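Local coordinates for protein alginate lyase (Aplysia kurodai, PDB 5GMT) that probably cleaves alginate, with a specificity for polymannuronate, as a eukaryotic lyase of polysaccharide lyase family 14, at residues V198-I212 against C223-H237. Sequence-based numbering, arbitrary orientation.
Sequences VHINTVGKTDGWVKI and CYTANHLRMRNTNSH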
loop_
_atom_site.group_PDB
_atom_site.type_symbol
_atom_site.label_atom_id
_atom_site.label_comp_id
_atom_site.label_asym_id
_atom_site.label_seq_id
_atom_site.Cartn_x
_atom_site.Cartn_y
_atom_site.Cartn_z
ATOM N N VAL A 198 -0.790 -8.860 -7.495
ATOM C CA VAL A 198 -0.407 -9.824 -6.482
ATOM C C VAL A 198 -1.031 -11.176 -6.773
ATOM O O VAL A 198 -2.244 -11.276 -6.925
ATOM C CB VAL A 198 -0.850 -9.378 -5.068
ATOM C CG1 VAL A 198 -0.493 -10.460 -4.035
ATOM C CG2 VAL A 198 -0.217 -8.047 -4.696
ATOM N N HIS A 199 -0.198 -12.208 -6.862
ATOM C CA HIS A 199 -0.691 -13.580 -6.964
ATOM C C HIS A 199 -0.150 -14.336 -5.763
ATOM O O HIS A 199 1.064 -14.494 -5.623
ATOM C CB HIS A 199 -0.251 -14.240 -8.281
ATOM C CG HIS A 199 -0.878 -13.628 -9.495
ATOM N ND1 HIS A 199 -1.614 -14.360 -10.400
ATOM C CD2 HIS A 199 -0.909 -12.345 -9.932
ATOM C CE1 HIS A 199 -2.065 -13.558 -11.347
ATOM N NE2 HIS A 199 -1.645 -12.330 -11.092
ATOM N N ILE A 200 -1.037 -14.786 -4.880
ATOM C CA ILE A 200 -0.555 -15.395 -3.653
ATOM C C ILE A 200 -0.105 -16.811 -3.964
ATOM O O ILE A 200 -0.473 -17.379 -4.992
ATOM C CB ILE A 200 -1.617 -15.376 -2.518
ATOM C CG1 ILE A 200 -2.885 -16.136 -2.909
ATOM C CG2 ILE A 200 -1.962 -13.941 -2.132
ATOM C CD1 ILE A 200 -3.955 -16.069 -1.796
ATOM N N ASN A 201 0.727 -17.359 -3.092
ATOM C CA ASN A 201 1.334 -18.664 -3.331
ATOM C C ASN A 201 0.373 -19.836 -3.253
ATOM O O ASN A 201 -0.650 -19.792 -2.563
ATOM C CB ASN A 201 2.461 -18.899 -2.331
ATOM C CG ASN A 201 1.965 -18.895 -0.893
ATOM O OD1 ASN A 201 1.548 -17.855 -0.378
ATOM N ND2 ASN A 201 2.011 -20.067 -0.232
ATOM N N THR A 202 0.723 -20.891 -3.972
ATOM C CA THR A 202 0.183 -22.214 -3.678
ATOM C C THR A 202 0.596 -22.572 -2.263
ATOM O O THR A 202 1.760 -22.405 -1.903
ATOM C CB THR A 202 0.730 -23.262 -4.641
ATOM O OG1 THR A 202 0.576 -22.785 -5.986
ATOM C CG2 THR A 202 -0.006 -24.593 -4.466
ATOM N N VAL A 203 -0.344 -23.040 -1.450
ATOM C CA VAL A 203 0.012 -23.461 -0.105
ATOM C C VAL A 203 1.024 -24.592 -0.225
ATOM O O VAL A 203 0.849 -25.507 -1.025
ATOM C CB VAL A 203 -1.241 -23.879 0.707
ATOM C CG1 VAL A 203 -0.851 -24.474 2.053
ATOM C CG2 VAL A 203 -2.126 -22.671 0.909
ATOM N N GLY A 204 2.116 -24.487 0.522
ATOM C CA GLY A 204 3.180 -25.467 0.468
ATOM C C GLY A 204 4.304 -25.033 -0.446
ATOM O O GLY A 204 5.339 -25.686 -0.514
ATOM N N LYS A 205 4.114 -23.920 -1.149
ATOM C CA LYS A 205 5.133 -23.456 -2.082
ATOM C C LYS A 205 5.495 -21.984 -1.901
ATOM O O LYS A 205 4.757 -21.212 -1.298
ATOM C CB LYS A 205 4.679 -23.680 -3.528
ATOM C CG LYS A 205 4.315 -25.114 -3.860
ATOM C CD LYS A 205 4.133 -25.296 -5.355
ATOM C CE LYS A 205 3.435 -26.609 -5.658
ATOM N NZ LYS A 205 4.061 -27.724 -4.891
ATOM N N THR A 206 6.629 -21.602 -2.460
ATOM C CA THR A 206 7.036 -20.200 -2.506
ATOM C C THR A 206 6.965 -19.717 -3.957
ATOM O O THR A 206 7.982 -19.332 -4.563
ATOM C CB THR A 206 8.457 -19.992 -1.917
ATOM O OG1 THR A 206 9.364 -20.961 -2.465
ATOM C CG2 THR A 206 8.434 -20.131 -0.391
ATOM N N ASP A 207 5.751 -19.748 -4.498
ATOM C CA ASP A 207 5.509 -19.423 -5.895
ATOM C C ASP A 207 4.593 -18.210 -6.056
ATOM O O ASP A 207 4.068 -17.949 -7.139
ATOM C CB ASP A 207 4.935 -20.641 -6.643
ATOM C CG ASP A 207 3.679 -21.200 -6.000
ATOM O OD1 ASP A 207 3.212 -20.644 -4.988
ATOM O OD2 ASP A 207 3.136 -22.192 -6.528
ATOM N N GLY A 208 4.394 -17.461 -4.976
ATOM C CA GLY A 208 3.599 -16.245 -5.088
ATOM C C GLY A 208 4.464 -15.147 -5.685
ATOM O O GLY A 208 5.691 -15.279 -5.716
ATOM N N TRP A 209 3.845 -14.066 -6.158
ATOM C CA TRP A 209 4.625 -12.937 -6.647
ATOM C C TRP A 209 3.887 -11.615 -6.582
ATOM O O TRP A 209 2.657 -11.569 -6.484
ATOM C CB TRP A 209 5.087 -13.191 -8.090
ATOM C CG TRP A 209 4.004 -13.574 -9.073
ATOM C CD1 TRP A 209 3.499 -14.825 -9.290
ATOM C CD2 TRP A 209 3.338 -12.708 -10.007
ATOM N NE1 TRP A 209 2.545 -14.787 -10.282
ATOM C CE2 TRP A 209 2.435 -13.498 -10.741
ATOM C CE3 TRP A 209 3.417 -11.340 -10.286
ATOM C CZ2 TRP A 209 1.615 -12.966 -11.741
ATOM C CZ3 TRP A 209 2.596 -10.811 -11.277
ATOM C CH2 TRP A 209 1.711 -11.620 -11.988
ATOM N N VAL A 210 4.663 -10.536 -6.622
ATOM C CA VAL A 210 4.125 -9.186 -6.655
ATOM C C VAL A 210 4.846 -8.394 -7.747
ATOM O O VAL A 210 6.078 -8.345 -7.786
ATOM C CB VAL A 210 4.292 -8.465 -5.299
ATOM C CG1 VAL A 210 3.673 -7.079 -5.357
ATOM C CG2 VAL A 210 3.664 -9.285 -4.156
ATOM N N LYS A 211 4.076 -7.786 -8.634
ATOM C CA LYS A 211 4.647 -6.929 -9.670
ATOM C C LYS A 211 4.127 -5.519 -9.462
ATOM O O LYS A 211 2.916 -5.288 -9.455
ATOM C CB LYS A 211 4.282 -7.441 -11.070
ATOM C CG LYS A 211 4.836 -6.570 -12.206
ATOM C CD LYS A 211 4.349 -7.022 -13.578
ATOM C CE LYS A 211 4.947 -6.133 -14.662
ATOM N NZ LYS A 211 4.492 -6.495 -16.031
ATOM N N ILE A 212 5.045 -4.584 -9.263
ATOM C CA ILE A 212 4.684 -3.196 -9.074
ATOM C C ILE A 212 5.193 -2.378 -10.249
ATOM O O ILE A 212 6.361 -2.490 -10.619
ATOM C CB ILE A 212 5.272 -2.648 -7.762
ATOM C CG1 ILE A 212 4.618 -3.344 -6.554
ATOM C CG2 ILE A 212 5.120 -1.127 -7.698
ATOM C CD1 ILE A 212 5.273 -2.971 -5.239
ATOM N N CYS A 223 9.048 -0.951 -13.602
ATOM C CA CYS A 223 8.372 -2.055 -12.934
ATOM C C CYS A 223 9.368 -2.891 -12.163
ATOM O O CYS A 223 10.544 -2.962 -12.521
ATOM C CB CYS A 223 7.634 -2.942 -13.933
ATOM S SG CYS A 223 6.321 -2.139 -14.864
ATOM N N TYR A 224 8.881 -3.528 -11.105
ATOM C CA TYR A 224 9.673 -4.477 -10.338
ATOM C C TYR A 224 8.825 -5.693 -10.045
ATOM O O TYR A 224 7.683 -5.549 -9.616
ATOM C CB TYR A 224 10.161 -3.855 -9.033
ATOM C CG TYR A 224 10.509 -4.879 -7.982
ATOM C CD1 TYR A 224 11.567 -5.757 -8.167
ATOM C CD2 TYR A 224 9.778 -4.967 -6.800
ATOM C CE1 TYR A 224 11.893 -6.702 -7.205
ATOM C CE2 TYR A 224 10.093 -5.905 -5.837
ATOM C CZ TYR A 224 11.151 -6.768 -6.044
ATOM O OH TYR A 224 11.457 -7.700 -5.081
ATOM N N THR A 225 9.367 -6.882 -10.284
ATOM C CA THR A 225 8.649 -8.097 -9.926
ATOM C C THR A 225 9.359 -8.827 -8.797
ATOM O O THR A 225 10.499 -9.251 -8.945
ATOM C CB THR A 225 8.485 -9.039 -11.120
ATOM O OG1 THR A 225 7.649 -8.414 -12.111
ATOM C CG2 THR A 225 7.835 -10.339 -10.673
ATOM N N ALA A 226 8.678 -8.941 -7.662
ATOM C CA ALA A 226 9.130 -9.794 -6.567
ATOM C C ALA A 226 8.573 -11.197 -6.759
ATOM O O ALA A 226 7.383 -11.420 -6.577
ATOM C CB ALA A 226 8.677 -9.230 -5.219
ATOM N N ASN A 227 9.398 -12.162 -7.130
ATOM C CA ASN A 227 8.812 -13.486 -7.222
ATOM C C ASN A 227 9.331 -14.408 -6.138
ATOM O O ASN A 227 10.069 -13.973 -5.247
ATOM C CB ASN A 227 9.005 -14.084 -8.613
ATOM C CG ASN A 227 10.423 -14.132 -9.044
ATOM O OD1 ASN A 227 11.335 -14.382 -8.243
ATOM N ND2 ASN A 227 10.639 -13.890 -10.340
ATOM N N HIS A 228 8.876 -15.653 -6.192
ATOM C CA HIS A 228 9.215 -16.661 -5.196
ATOM C C HIS A 228 8.910 -16.206 -3.773
ATOM O O HIS A 228 9.765 -16.282 -2.879
ATOM C CB HIS A 228 10.678 -17.048 -5.353
ATOM C CG HIS A 228 10.991 -17.599 -6.710
ATOM N ND1 HIS A 228 12.189 -17.378 -7.349
ATOM C CD2 HIS A 228 10.238 -18.334 -7.567
ATOM C CE1 HIS A 228 12.173 -17.971 -8.534
ATOM N NE2 HIS A 228 11.002 -18.559 -8.690
ATOM N N LEU A 229 7.673 -15.748 -3.578
ATOM C CA LEU A 229 7.182 -15.310 -2.277
ATOM C C LEU A 229 6.179 -16.273 -1.668
ATOM O O LEU A 229 5.421 -16.928 -2.383
ATOM C CB LEU A 229 6.501 -13.947 -2.389
ATOM C CG LEU A 229 7.363 -12.791 -2.879
ATOM C CD1 LEU A 229 6.540 -11.501 -2.799
ATOM C CD2 LEU A 229 8.667 -12.674 -2.091
ATOM N N ARG A 230 6.177 -16.336 -0.343
ATOM C CA ARG A 230 5.126 -17.014 0.397
ATOM C C ARG A 230 4.299 -15.971 1.148
ATOM O O ARG A 230 4.858 -15.182 1.921
ATOM C CB ARG A 230 5.727 -18.029 1.377
ATOM C CG ARG A 230 4.719 -18.573 2.351
ATOM C CD ARG A 230 5.265 -19.762 3.096
ATOM N NE ARG A 230 5.316 -20.942 2.249
ATOM C CZ ARG A 230 6.384 -21.722 2.103
ATOM N NH1 ARG A 230 7.503 -21.459 2.750
ATOM N NH2 ARG A 230 6.321 -22.782 1.313
ATOM N N MET A 231 2.988 -15.944 0.898
ATOM C CA MET A 231 2.088 -15.028 1.594
ATOM C C MET A 231 1.260 -15.753 2.649
ATOM O O MET A 231 0.819 -15.155 3.630
ATOM C CB MET A 231 1.141 -14.330 0.614
ATOM C CG MET A 231 1.806 -13.320 -0.306
ATOM S SD MET A 231 2.613 -14.144 -1.687
ATOM C CE MET A 231 2.648 -12.794 -2.886
ATOM N N ARG A 232 1.031 -17.043 2.433
ATOM C CA ARG A 232 0.132 -17.783 3.312
ATOM C C ARG A 232 0.613 -19.220 3.523
ATOM O O ARG A 232 1.326 -19.778 2.683
ATOM C CB ARG A 232 -1.277 -17.778 2.730
ATOM C CG ARG A 232 -1.314 -18.351 1.327
ATOM C CD ARG A 232 -2.719 -18.517 0.788
ATOM N NE ARG A 232 -2.689 -19.170 -0.518
ATOM C CZ ARG A 232 -3.753 -19.681 -1.122
ATOM N NH1 ARG A 232 -4.944 -19.631 -0.540
ATOM N NH2 ARG A 232 -3.618 -20.265 -2.307
ATOM N N ASN A 233 0.222 -19.811 4.650
ATOM C CA ASN A 233 0.555 -21.214 4.923
ATOM C C ASN A 233 -0.673 -22.090 5.019
ATOM O O ASN A 233 -0.571 -23.293 5.263
ATOM C CB ASN A 233 1.376 -21.348 6.207
ATOM C CG ASN A 233 2.823 -20.961 6.007
ATOM O OD1 ASN A 233 3.555 -21.618 5.260
ATOM N ND2 ASN A 233 3.248 -19.897 6.673
ATOM N N THR A 234 -1.837 -21.495 4.811
ATOM C CA THR A 234 -3.065 -22.249 4.869
ATOM C C THR A 234 -3.998 -21.783 3.764
ATOM O O THR A 234 -3.949 -20.631 3.340
ATOM C CB THR A 234 -3.745 -22.121 6.255
ATOM O OG1 THR A 234 -4.902 -22.959 6.305
ATOM C CG2 THR A 234 -4.146 -20.682 6.542
ATOM N N ASN A 235 -4.845 -22.688 3.294
ATOM C CA ASN A 235 -5.672 -22.412 2.134
ATOM C C ASN A 235 -6.871 -21.528 2.411
ATOM O O ASN A 235 -7.572 -21.150 1.491
ATOM C CB ASN A 235 -6.154 -23.724 1.515
ATOM C CG ASN A 235 -5.126 -24.333 0.601
ATOM O OD1 ASN A 235 -4.882 -23.822 -0.493
ATOM N ND2 ASN A 235 -4.500 -25.423 1.045
ATOM N N SER A 236 -7.132 -21.213 3.677
ATOM C CA SER A 236 -8.282 -20.389 3.978
ATOM C C SER A 236 -7.943 -18.907 3.829
ATOM O O SER A 236 -8.847 -18.073 3.879
ATOM C CB SER A 236 -8.798 -20.662 5.391
ATOM O OG SER A 236 -7.786 -20.379 6.348
ATOM N N HIS A 237 -6.651 -18.593 3.668
ATOM C CA HIS A 237 -6.204 -17.200 3.464
ATOM C C HIS A 237 -6.339 -16.778 2.004
ATOM O O HIS A 237 -5.959 -17.524 1.089
ATOM C CB HIS A 237 -4.741 -17.010 3.893
ATOM C CG HIS A 237 -4.518 -17.124 5.367
ATOM N ND1 HIS A 237 -3.307 -16.836 5.960
ATOM C CD2 HIS A 237 -5.349 -17.501 6.368
ATOM C CE1 HIS A 237 -3.403 -17.022 7.263
ATOM N NE2 HIS A 237 -4.627 -17.436 7.538
HETATM O O HOH W 1 -2.821 -23.779 -2.340
HETATM O O HOH W 2 3.244 -23.589 3.365
HETATM O O HOH W 3 6.923 -16.270 -7.993
#
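N201 and R232 grip each other through side chain and backbone alike. The N201 carbonyl O lies in the guanidinium plane of R232 and takes two bonds from it, from NE and from NH2, each 3.0 Å long. N201 OD1 also accepts twice: R232 N comes in the carbonyl plane on a lone pair, whereas M231 N, at 2.7 Å from OD1, stands 52° above that plane. N201 ND2 returns a nearly straight bond to R232 O (165° at the hydrogen), and a further bond to T202 O within its own loop helps fix the amide's rotation.

Apolar contacts sandwich the same guanidinium, I200 CD1 over one face, 3.6 Å from R232 NE, and V203 CG2 over the other. T206 CG2 covers a face of the R230 guanidinium, 3.5 Å from R230 NH1; R230 NH1 itself hydrogen-bonds to N158 O.

Strands 208-212 and 223-227 run antiparallel at 171°, part of a beta hairpin in the concanavalin-like fold of this family. V210 pairs with A226 and I212 with Y224 by reciprocal hydrogen bonds; at G208 the register slips by one, H228 and L229 both facing it in a G1 beta bulge.

M231 bends at chi2, which brings its CE to 3.6 Å from H199 O and against the methyls V210 CG2 and V198 CG1, while F137 of strand 136-143 touches the methionine from the other sheet.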